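Local coordinates for sister chromatid cohesion protein (Chaetomium thermophilum, PDB 5T8V) that probably acts as a cohesin loader that associates with chromatin, seen here as its C-terminal fragment built of HEAT repeats, at residues D259-I264 and S307-R312; S302-S307 and V409-T414; L313-A318 and L529-T534. One frame throughout, in Å; residues are numbered along the deposited sequence.

Interaction 1. Residues D259-I264 and S307-R312; sequences DMICQI and SALIMR
Asp259 and Arg312 form a salt bridge in which one carboxylate oxygen serves both terminal nitrogens of the guanidinium. Arg312 NH1 donates to Asp259 OD1 over 2.6 Å with an N-H...O angle of 159°, and the weaker bond from Arg312 NH2 to Asp259 OD1 is 3.1 Å long and more bent. OD1 lies practically in the guanidinium plane, at its edge, and is approached almost in line with its own CG-OD1 bond, while the carboxylate is turned nearly perpendicular to the guanidinium. Arg312 arrives there through a bend in its chain at chi3 (62°). Over one face of the guanidinium sits Cys262 SG, 3.7 Å from Arg312 NE. The two helices, 247-267 and 305-315, are neighbours in the helical HEAT-repeat array; their segment axes pass 10.1 Å apart, running in the same general sense at 31°. Within the helices, Asp259 O accepts from Gln263 N, and Arg312 N donates to Ala308 O. Deeper between the helices, Ile261 and Leu309 meet at about a right angle, with Ile261 CD1 3.6 Å from Leu309 CD2, and Ile279 of helix 272-282 closes over both.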
loop_
_atom_site.group_PDB
_atom_site.type_symbol
_atom_site.label_atom_id
_atom_site.label_comp_id
_atom_site.label_asym_id
_atom_site.label_seq_id
_atom_site.Cartn_x
_atom_site.Cartn_y
_atom_site.Cartn_z
ATOM N N ASP A 259 -8.573 28.693 -35.107
ATOM C CA ASP A 259 -9.070 30.065 -35.043
ATOM C C ASP A 259 -10.529 30.136 -35.473
ATOM O O ASP A 259 -11.354 30.783 -34.816
ATOM C CB ASP A 259 -8.209 30.976 -35.916
ATOM C CG ASP A 259 -6.822 31.190 -35.346
ATOM O OD1 ASP A 259 -6.505 30.571 -34.307
ATOM O OD2 ASP A 259 -6.047 31.969 -35.938
ATOM N N MET A 260 -10.869 29.465 -36.575
ATOM C CA MET A 260 -12.238 29.521 -37.080
ATOM C C MET A 260 -13.221 28.941 -36.069
ATOM O O MET A 260 -14.278 29.529 -35.806
ATOM C CB MET A 260 -12.328 28.774 -38.412
ATOM C CG MET A 260 -13.646 28.974 -39.141
ATOM S SD MET A 260 -13.688 28.168 -40.752
ATOM C CE MET A 260 -12.496 29.144 -41.662
ATOM N N ILE A 261 -12.888 27.786 -35.486
ATOM C CA ILE A 261 -13.793 27.158 -34.528
ATOM C C ILE A 261 -13.949 28.030 -33.290
ATOM O O ILE A 261 -15.042 28.130 -32.725
ATOM C CB ILE A 261 -13.302 25.746 -34.161
ATOM C CG1 ILE A 261 -13.294 24.849 -35.401
ATOM C CG2 ILE A 261 -14.202 25.143 -33.076
ATOM C CD1 ILE A 261 -12.692 23.474 -35.171
ATOM N N CYS A 262 -12.863 28.654 -32.832
ATOM C CA CYS A 262 -12.976 29.575 -31.705
ATOM C C CYS A 262 -13.892 30.742 -32.045
ATOM O O CYS A 262 -14.681 31.192 -31.204
ATOM C CB CYS A 262 -11.597 30.083 -31.294
ATOM S SG CYS A 262 -10.585 28.833 -30.495
ATOM N N GLN A 263 -13.804 31.248 -33.275
ATOM C CA GLN A 263 -14.662 32.356 -33.677
ATOM C C GLN A 263 -16.129 31.948 -33.661
ATOM O O GLN A 263 -16.961 32.612 -33.035
ATOM C CB GLN A 263 -14.248 32.857 -35.056
ATOM C CG GLN A 263 -13.258 33.993 -34.991
ATOM C CD GLN A 263 -13.937 35.322 -34.764
ATOM O OE1 GLN A 263 -14.518 35.888 -35.683
ATOM N NE2 GLN A 263 -13.875 35.824 -33.537
ATOM N N ILE A 264 -16.466 30.853 -34.347
ATOM C CA ILE A 264 -17.847 30.374 -34.336
ATOM C C ILE A 264 -18.316 30.148 -32.903
ATOM O O ILE A 264 -19.435 30.523 -32.529
ATOM C CB ILE A 264 -17.973 29.093 -35.183
ATOM C CG1 ILE A 264 -17.576 29.376 -36.634
ATOM C CG2 ILE A 264 -19.398 28.536 -35.110
ATOM C CD1 ILE A 264 -17.519 28.140 -37.518
ATOM N N SER A 307 -7.030 18.686 -27.754
ATOM C CA SER A 307 -6.820 19.262 -26.430
ATOM C C SER A 307 -6.571 20.762 -26.531
ATOM O O SER A 307 -7.202 21.563 -25.828
ATOM C CB SER A 307 -5.647 18.567 -25.737
ATOM O OG SER A 307 -5.905 17.187 -25.537
ATOM N N ALA A 308 -5.655 21.158 -27.416
ATOM C CA ALA A 308 -5.366 22.575 -27.606
ATOM C C ALA A 308 -6.624 23.350 -27.969
ATOM O O ALA A 308 -6.847 24.459 -27.466
ATOM C CB ALA A 308 -4.302 22.751 -28.687
ATOM N N LEU A 309 -7.465 22.784 -28.838
ATOM C CA LEU A 309 -8.680 23.487 -29.237
ATOM C C LEU A 309 -9.646 23.611 -28.069
ATOM O O LEU A 309 -10.188 24.689 -27.816
ATOM C CB LEU A 309 -9.352 22.776 -30.412
ATOM C CG LEU A 309 -10.703 23.381 -30.820
ATOM C CD1 LEU A 309 -10.536 24.833 -31.253
ATOM C CD2 LEU A 309 -11.353 22.569 -31.915
ATOM N N ILE A 310 -9.889 22.511 -27.354
ATOM C CA ILE A 310 -10.761 22.552 -26.180
ATOM C C ILE A 310 -10.328 23.673 -25.245
ATOM O O ILE A 310 -11.120 24.551 -24.877
ATOM C CB ILE A 310 -10.753 21.188 -25.467
ATOM C CG1 ILE A 310 -11.456 20.127 -26.322
ATOM C CG2 ILE A 310 -11.392 21.286 -24.079
ATOM C CD1 ILE A 310 -12.962 20.312 -26.460
ATOM N N MET A 311 -9.051 23.663 -24.856
ATOM C CA MET A 311 -8.568 24.681 -23.932
ATOM C C MET A 311 -8.755 26.077 -24.512
ATOM O O MET A 311 -9.210 26.991 -23.812
ATOM C CB MET A 311 -7.104 24.418 -23.592
ATOM C CG MET A 311 -6.876 23.041 -22.984
ATOM S SD MET A 311 -5.143 22.669 -22.710
ATOM C CE MET A 311 -4.836 23.733 -21.328
ATOM N N ARG A 312 -8.440 26.255 -25.797
ATOM C CA ARG A 312 -8.649 27.551 -26.437
ATOM C C ARG A 312 -10.097 28.006 -26.305
ATOM O O ARG A 312 -10.368 29.166 -25.975
ATOM C CB ARG A 312 -8.247 27.482 -27.910
ATOM C CG ARG A 312 -6.753 27.584 -28.148
ATOM C CD ARG A 312 -6.452 27.942 -29.594
ATOM N NE ARG A 312 -6.996 29.246 -29.958
ATOM C CZ ARG A 312 -6.901 29.782 -31.169
ATOM N NH1 ARG A 312 -6.280 29.129 -32.143
ATOM N NH2 ARG A 312 -7.427 30.976 -31.409
#

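Interaction 2. Residues S302-S307 and V409-T414; sequences SIQPVS and VEDFIT
This is a buried polar contact in which helix 402-414 presents one carboxylate to the start of helix 305-315, just where the chain leaves the short strand 302-303. The evidence is in Asp411, whose OD2 takes two donors from the other segment. The backbone Gln304 N, at the N-cap position, gives it a bond of 2.7 Å between Gln304 N and Asp411 OD2, with the donor on the syn side and only 20° out of the carboxylate plane. One turn into the helix, the hydroxyl of Ser307 donates to the same oxygen, Ser307 OG to Asp411 OD2 measuring 3.0 Å, but it comes from above that plane, 43° out of it. Asp411 CG lies opposite its own carbonyl carbon (chi1 -75°), a setting that carries the carboxylate across to the other segment. The second oxygen, OD1, is bound by Arg293 NE in a salt bridge, so both ends of the carboxylate are satisfied. Neighbouring positive charge and the start of a helix would both be expected to steady the ionised form.

Ile303 packs against the carboxylate, crossing it at a slant with its CG2 branch 3.6 Å from Asp411 CG, while the longer branch leads away. Farther along, the methyls Ile303 CG2 and Thr414 CG2 approach to 4.3 Å; Thr414 OG1 is bonded to Glu410 O within its own helix. Ile303 is also held by backbone bonds to Phe295, the other strand of the small hairpin. The arrangement is that of a two-stranded hairpin leading directly into a helix, whose first turn is tied by a buried aspartate to a neighbouring helix of the alpha-solenoid.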
loop_
_atom_site.group_PDB
_atom_site.type_symbol
_atom_site.label_atom_id
_atom_site.label_comp_id
_atom_site.label_asym_id
_atom_site.label_seq_id
_atom_site.Cartn_x
_atom_site.Cartn_y
_atom_site.Cartn_z
ATOM N N SER A 302 4.319 18.391 -26.216
ATOM C CA SER A 302 3.372 18.102 -27.282
ATOM C C SER A 302 2.054 17.625 -26.694
ATOM O O SER A 302 2.033 16.868 -25.719
ATOM C CB SER A 302 3.929 17.043 -28.237
ATOM O OG SER A 302 5.204 17.424 -28.724
ATOM N N ILE A 303 0.956 18.080 -27.299
ATOM C CA ILE A 303 -0.391 17.659 -26.945
ATOM C C ILE A 303 -1.126 17.323 -28.233
ATOM O O ILE A 303 -0.715 17.711 -29.327
ATOM C CB ILE A 303 -1.156 18.743 -26.154
ATOM C CG1 ILE A 303 -1.084 20.084 -26.890
ATOM C CG2 ILE A 303 -0.595 18.862 -24.744
ATOM C CD1 ILE A 303 -1.947 21.169 -26.286
ATOM N N GLN A 304 -2.220 16.585 -28.096
ATOM C CA GLN A 304 -3.023 16.340 -29.285
ATOM C C GLN A 304 -3.853 17.581 -29.613
ATOM O O GLN A 304 -4.319 18.273 -28.704
ATOM C CB GLN A 304 -3.932 15.125 -29.098
ATOM C CG GLN A 304 -4.776 15.135 -27.846
ATOM C CD GLN A 304 -5.729 13.958 -27.785
ATOM O OE1 GLN A 304 -5.992 13.303 -28.793
ATOM N NE2 GLN A 304 -6.248 13.679 -26.595
ATOM N N PRO A 305 -4.051 17.886 -30.899
ATOM C CA PRO A 305 -4.637 19.189 -31.258
ATOM C C PRO A 305 -6.026 19.414 -30.690
ATOM O O PRO A 305 -6.391 20.564 -30.412
ATOM C CB PRO A 305 -4.650 19.147 -32.792
ATOM C CG PRO A 305 -4.706 17.702 -33.125
ATOM C CD PRO A 305 -3.891 17.013 -32.073
ATOM N N VAL A 306 -6.818 18.357 -30.511
ATOM C CA VAL A 306 -8.143 18.527 -29.925
ATOM C C VAL A 306 -8.031 19.118 -28.524
ATOM O O VAL A 306 -8.843 19.959 -28.126
ATOM C CB VAL A 306 -8.904 17.189 -29.918
ATOM C CG1 VAL A 306 -8.175 16.155 -29.065
ATOM C CG2 VAL A 306 -10.331 17.389 -29.427
ATOM N N SER A 307 -7.030 18.686 -27.754
ATOM C CA SER A 307 -6.820 19.262 -26.430
ATOM C C SER A 307 -6.571 20.762 -26.531
ATOM O O SER A 307 -7.202 21.563 -25.828
ATOM C CB SER A 307 -5.647 18.567 -25.737
ATOM O OG SER A 307 -5.905 17.187 -25.537
ATOM N N VAL A 409 -6.753 14.267 -19.842
ATOM C CA VAL A 409 -6.137 14.569 -18.555
ATOM C C VAL A 409 -4.629 14.695 -18.707
ATOM O O VAL A 409 -4.014 15.619 -18.166
ATOM C CB VAL A 409 -6.520 13.500 -17.514
ATOM C CG1 VAL A 409 -5.741 13.702 -16.216
ATOM C CG2 VAL A 409 -8.014 13.556 -17.235
ATOM N N GLU A 410 -4.009 13.781 -19.453
ATOM C CA GLU A 410 -2.563 13.841 -19.639
ATOM C C GLU A 410 -2.146 15.158 -20.284
ATOM O O GLU A 410 -1.196 15.812 -19.834
ATOM C CB GLU A 410 -2.094 12.653 -20.478
ATOM C CG GLU A 410 -2.098 11.329 -19.726
ATOM C CD GLU A 410 -1.680 10.161 -20.600
ATOM O OE1 GLU A 410 -2.561 9.540 -21.231
ATOM O OE2 GLU A 410 -0.465 9.873 -20.662
ATOM N N ASP A 411 -2.853 15.573 -21.339
ATOM C CA ASP A 411 -2.500 16.826 -22.001
ATOM C C ASP A 411 -2.711 18.021 -21.076
ATOM O O ASP A 411 -1.882 18.939 -21.038
ATOM C CB ASP A 411 -3.308 16.987 -23.285
ATOM C CG ASP A 411 -2.810 16.089 -24.397
ATOM O OD1 ASP A 411 -2.161 15.068 -24.091
ATOM O OD2 ASP A 411 -3.060 16.406 -25.577
ATOM N N PHE A 412 -3.814 18.031 -20.323
ATOM C CA PHE A 412 -4.058 19.126 -19.390
ATOM C C PHE A 412 -2.951 19.212 -18.346
ATOM O O PHE A 412 -2.470 20.304 -18.028
ATOM C CB PHE A 412 -5.419 18.947 -18.711
ATOM C CG PHE A 412 -6.586 18.911 -19.667
ATOM C CD1 PHE A 412 -6.493 19.471 -20.930
ATOM C CD2 PHE A 412 -7.781 18.317 -19.293
ATOM C CE1 PHE A 412 -7.568 19.434 -21.801
ATOM C CE2 PHE A 412 -8.858 18.280 -20.158
ATOM C CZ PHE A 412 -8.751 18.838 -21.412
ATOM N N ILE A 413 -2.538 18.068 -17.796
ATOM C CA ILE A 413 -1.418 18.052 -16.858
ATOM C C ILE A 413 -0.174 18.633 -17.517
ATOM O O ILE A 413 0.535 19.456 -16.929
ATOM C CB ILE A 413 -1.160 16.621 -16.350
ATOM C CG1 ILE A 413 -2.391 16.059 -15.628
ATOM C CG2 ILE A 413 0.061 16.590 -15.436
ATOM C CD1 ILE A 413 -2.720 16.722 -14.322
ATOM N N THR A 414 0.114 18.204 -18.748
ATOM C CA THR A 414 1.287 18.715 -19.449
ATOM C C THR A 414 1.275 20.236 -19.507
ATOM O O THR A 414 2.319 20.880 -19.347
ATOM C CB THR A 414 1.352 18.124 -20.859
ATOM O OG1 THR A 414 1.630 16.722 -20.776
ATOM C CG2 THR A 414 2.439 18.801 -21.696
#

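Interaction 3. Residues L313-A318 and L529-T534; sequences LVQTSA and LSSAMT
Ser531 OG is hydrogen-bonded to Gln528 O one turn back in its own helix, and more weakly to Ala527 O, while the amide of Gln315 comes up beside it from the other segment. Gln315 NE2 stands 3.6 Å from Ser531 OG, and the pair is not a hydrogen bond. The same nitrogen also lies 3.4 Å from Ala532 CB, so the amide end rests against the helix surface. The neighbouring Ala532 N is no acceptor for it, since both atoms are donors. What fixes the amide is its other end: Gln315 OE1 accepts from Ala423 N, at the first residue of helix 423-440. The chain is extended beyond CG (chi2 -159°), which lets it span the distance between the two helices.

One turn further along helix 527-550, Ala318 CB meets the side chain of Thr534, lying 3.3 Å from Thr534 OG1 and about as near to its CB. Ala318 is poorly ordered, so this spacing is approximate. Thr534 OG1 sits between its backbone N and carbonyl carbon (chi1 57°), where it donates to Ser531 O over 2.9 Å, the side chain folding back on its own helix. Van der Waals packing dominates, since the hydroxyls of Ser531 and Thr534 bond within their own helix and Gln315 OE1 outside both segments. The C-terminal part of helix 305-315 and Ala318 pack on the side of helix 527-550, a sequence-distant contact within the HEAT-repeat solenoid.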
loop_
_atom_site.group_PDB
_atom_site.type_symbol
_atom_site.label_atom_id
_atom_site.label_comp_id
_atom_site.label_asym_id
_atom_site.label_seq_id
_atom_site.Cartn_x
_atom_site.Cartn_y
_atom_site.Cartn_z
ATOM N N LEU A 313 -11.045 27.103 -26.566
ATOM C CA LEU A 313 -12.454 27.438 -26.399
ATOM C C LEU A 313 -12.749 27.851 -24.966
ATOM O O LEU A 313 -13.559 28.753 -24.726
ATOM C CB LEU A 313 -13.333 26.251 -26.798
ATOM C CG LEU A 313 -13.257 25.768 -28.248
ATOM C CD1 LEU A 313 -14.292 24.678 -28.487
ATOM C CD2 LEU A 313 -13.452 26.912 -29.222
ATOM N N VAL A 314 -12.101 27.201 -23.997
ATOM C CA VAL A 314 -12.308 27.598 -22.608
ATOM C C VAL A 314 -11.762 28.998 -22.353
ATOM O O VAL A 314 -12.293 29.725 -21.505
ATOM C CB VAL A 314 -11.679 26.567 -21.655
ATOM C CG1 VAL A 314 -11.781 27.041 -20.203
ATOM C CG2 VAL A 314 -12.354 25.218 -21.822
ATOM N N GLN A 315 -10.708 29.409 -23.066
ATOM C CA GLN A 315 -10.109 30.718 -22.817
ATOM C C GLN A 315 -10.710 31.830 -23.667
ATOM O O GLN A 315 -10.425 33.005 -23.406
ATOM C CB GLN A 315 -8.592 30.693 -23.051
ATOM C CG GLN A 315 -7.954 29.332 -22.924
ATOM C CD GLN A 315 -6.467 29.390 -22.657
ATOM O OE1 GLN A 315 -5.938 28.607 -21.867
ATOM N NE2 GLN A 315 -5.776 30.297 -23.334
ATOM N N THR A 316 -11.524 31.503 -24.673
ATOM C CA THR A 316 -12.219 32.545 -25.422
ATOM C C THR A 316 -13.260 33.273 -24.582
ATOM O O THR A 316 -13.813 34.274 -25.048
ATOM C CB THR A 316 -12.905 31.961 -26.664
ATOM O OG1 THR A 316 -13.765 30.876 -26.285
ATOM C CG2 THR A 316 -11.877 31.480 -27.676
ATOM N N SER A 317 -13.532 32.798 -23.363
ATOM C CA SER A 317 -14.564 33.403 -22.525
ATOM C C SER A 317 -14.398 34.914 -22.434
ATOM O O SER A 317 -15.380 35.661 -22.525
ATOM C CB SER A 317 -14.523 32.777 -21.133
ATOM O OG SER A 317 -14.639 31.368 -21.220
ATOM N N ALA A 318 -13.166 35.382 -22.251
ATOM C CA ALA A 318 -12.892 36.812 -22.218
ATOM C C ALA A 318 -12.898 37.447 -23.602
ATOM O O ALA A 318 -12.684 38.660 -23.708
ATOM C CB ALA A 318 -11.545 37.069 -21.540
ATOM N N LEU A 529 -2.609 33.263 -27.866
ATOM C CA LEU A 529 -1.871 33.920 -26.793
ATOM C C LEU A 529 -2.650 35.104 -26.227
ATOM O O LEU A 529 -2.627 35.348 -25.014
ATOM C CB LEU A 529 -0.501 34.363 -27.309
ATOM C CG LEU A 529 0.682 34.334 -26.338
ATOM C CD1 LEU A 529 0.880 32.959 -25.707
ATOM C CD2 LEU A 529 1.946 34.754 -27.071
ATOM N N SER A 530 -3.352 35.849 -27.084
ATOM C CA SER A 530 -4.153 36.967 -26.594
ATOM C C SER A 530 -5.357 36.482 -25.799
ATOM O O SER A 530 -5.778 37.147 -24.845
ATOM C CB SER A 530 -4.602 37.845 -27.760
ATOM O OG SER A 530 -5.420 37.117 -28.655
ATOM N N SER A 531 -5.922 35.331 -26.169
ATOM C CA SER A 531 -6.983 34.744 -25.359
ATOM C C SER A 531 -6.451 34.345 -23.989
ATOM O O SER A 531 -7.084 34.613 -22.960
ATOM C CB SER A 531 -7.587 33.537 -26.076
ATOM O OG SER A 531 -6.688 32.440 -26.065
ATOM N N ALA A 532 -5.283 33.699 -23.955
ATOM C CA ALA A 532 -4.658 33.387 -22.674
ATOM C C ALA A 532 -4.458 34.649 -21.848
ATOM O O ALA A 532 -4.682 34.650 -20.628
ATOM C CB ALA A 532 -3.324 32.677 -22.900
ATOM N N MET A 533 -4.055 35.742 -22.498
ATOM C CA MET A 533 -3.819 36.988 -21.777
ATOM C C MET A 533 -5.109 37.536 -21.176
ATOM O O MET A 533 -5.151 37.876 -19.991
ATOM C CB MET A 533 -3.175 38.017 -22.705
ATOM C CG MET A 533 -1.663 38.000 -22.655
ATOM S SD MET A 533 -0.927 39.402 -23.500
ATOM C CE MET A 533 -0.942 38.821 -25.193
ATOM N N THR A 534 -6.174 37.636 -21.974
ATOM C CA THR A 534 -7.430 38.149 -21.430
ATOM C C THR A 534 -7.936 37.265 -20.293
ATOM O O THR A 534 -8.383 37.768 -19.253
ATOM C CB THR A 534 -8.485 38.263 -22.532
ATOM O OG1 THR A 534 -8.675 36.990 -23.162
ATOM C CG2 THR A 534 -8.064 39.283 -23.575
#

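All three contacts use helix 305-315, which meets a different helix at its start, along its length and at its end. Interactions 1 and 2 are buried and their centres are 14 Å apart; they share Ser307 and touch where Ala308 CB packs on Ile303 CD1. Each relies on an aspartate: in interaction 1 an arginine is its partner across the contact, in interaction 2 a backbone N-H and a hydroxyl, with Arg293 outside the two segments. Interaction 3, partly buried, packs without hydrogen bonds between its segments. Its centre is 10 Å from that of interaction 1, and the two touch through Cys262 CA and Leu313 CD2, 3.7 Å apart. Interactions 2 and 3 do not touch.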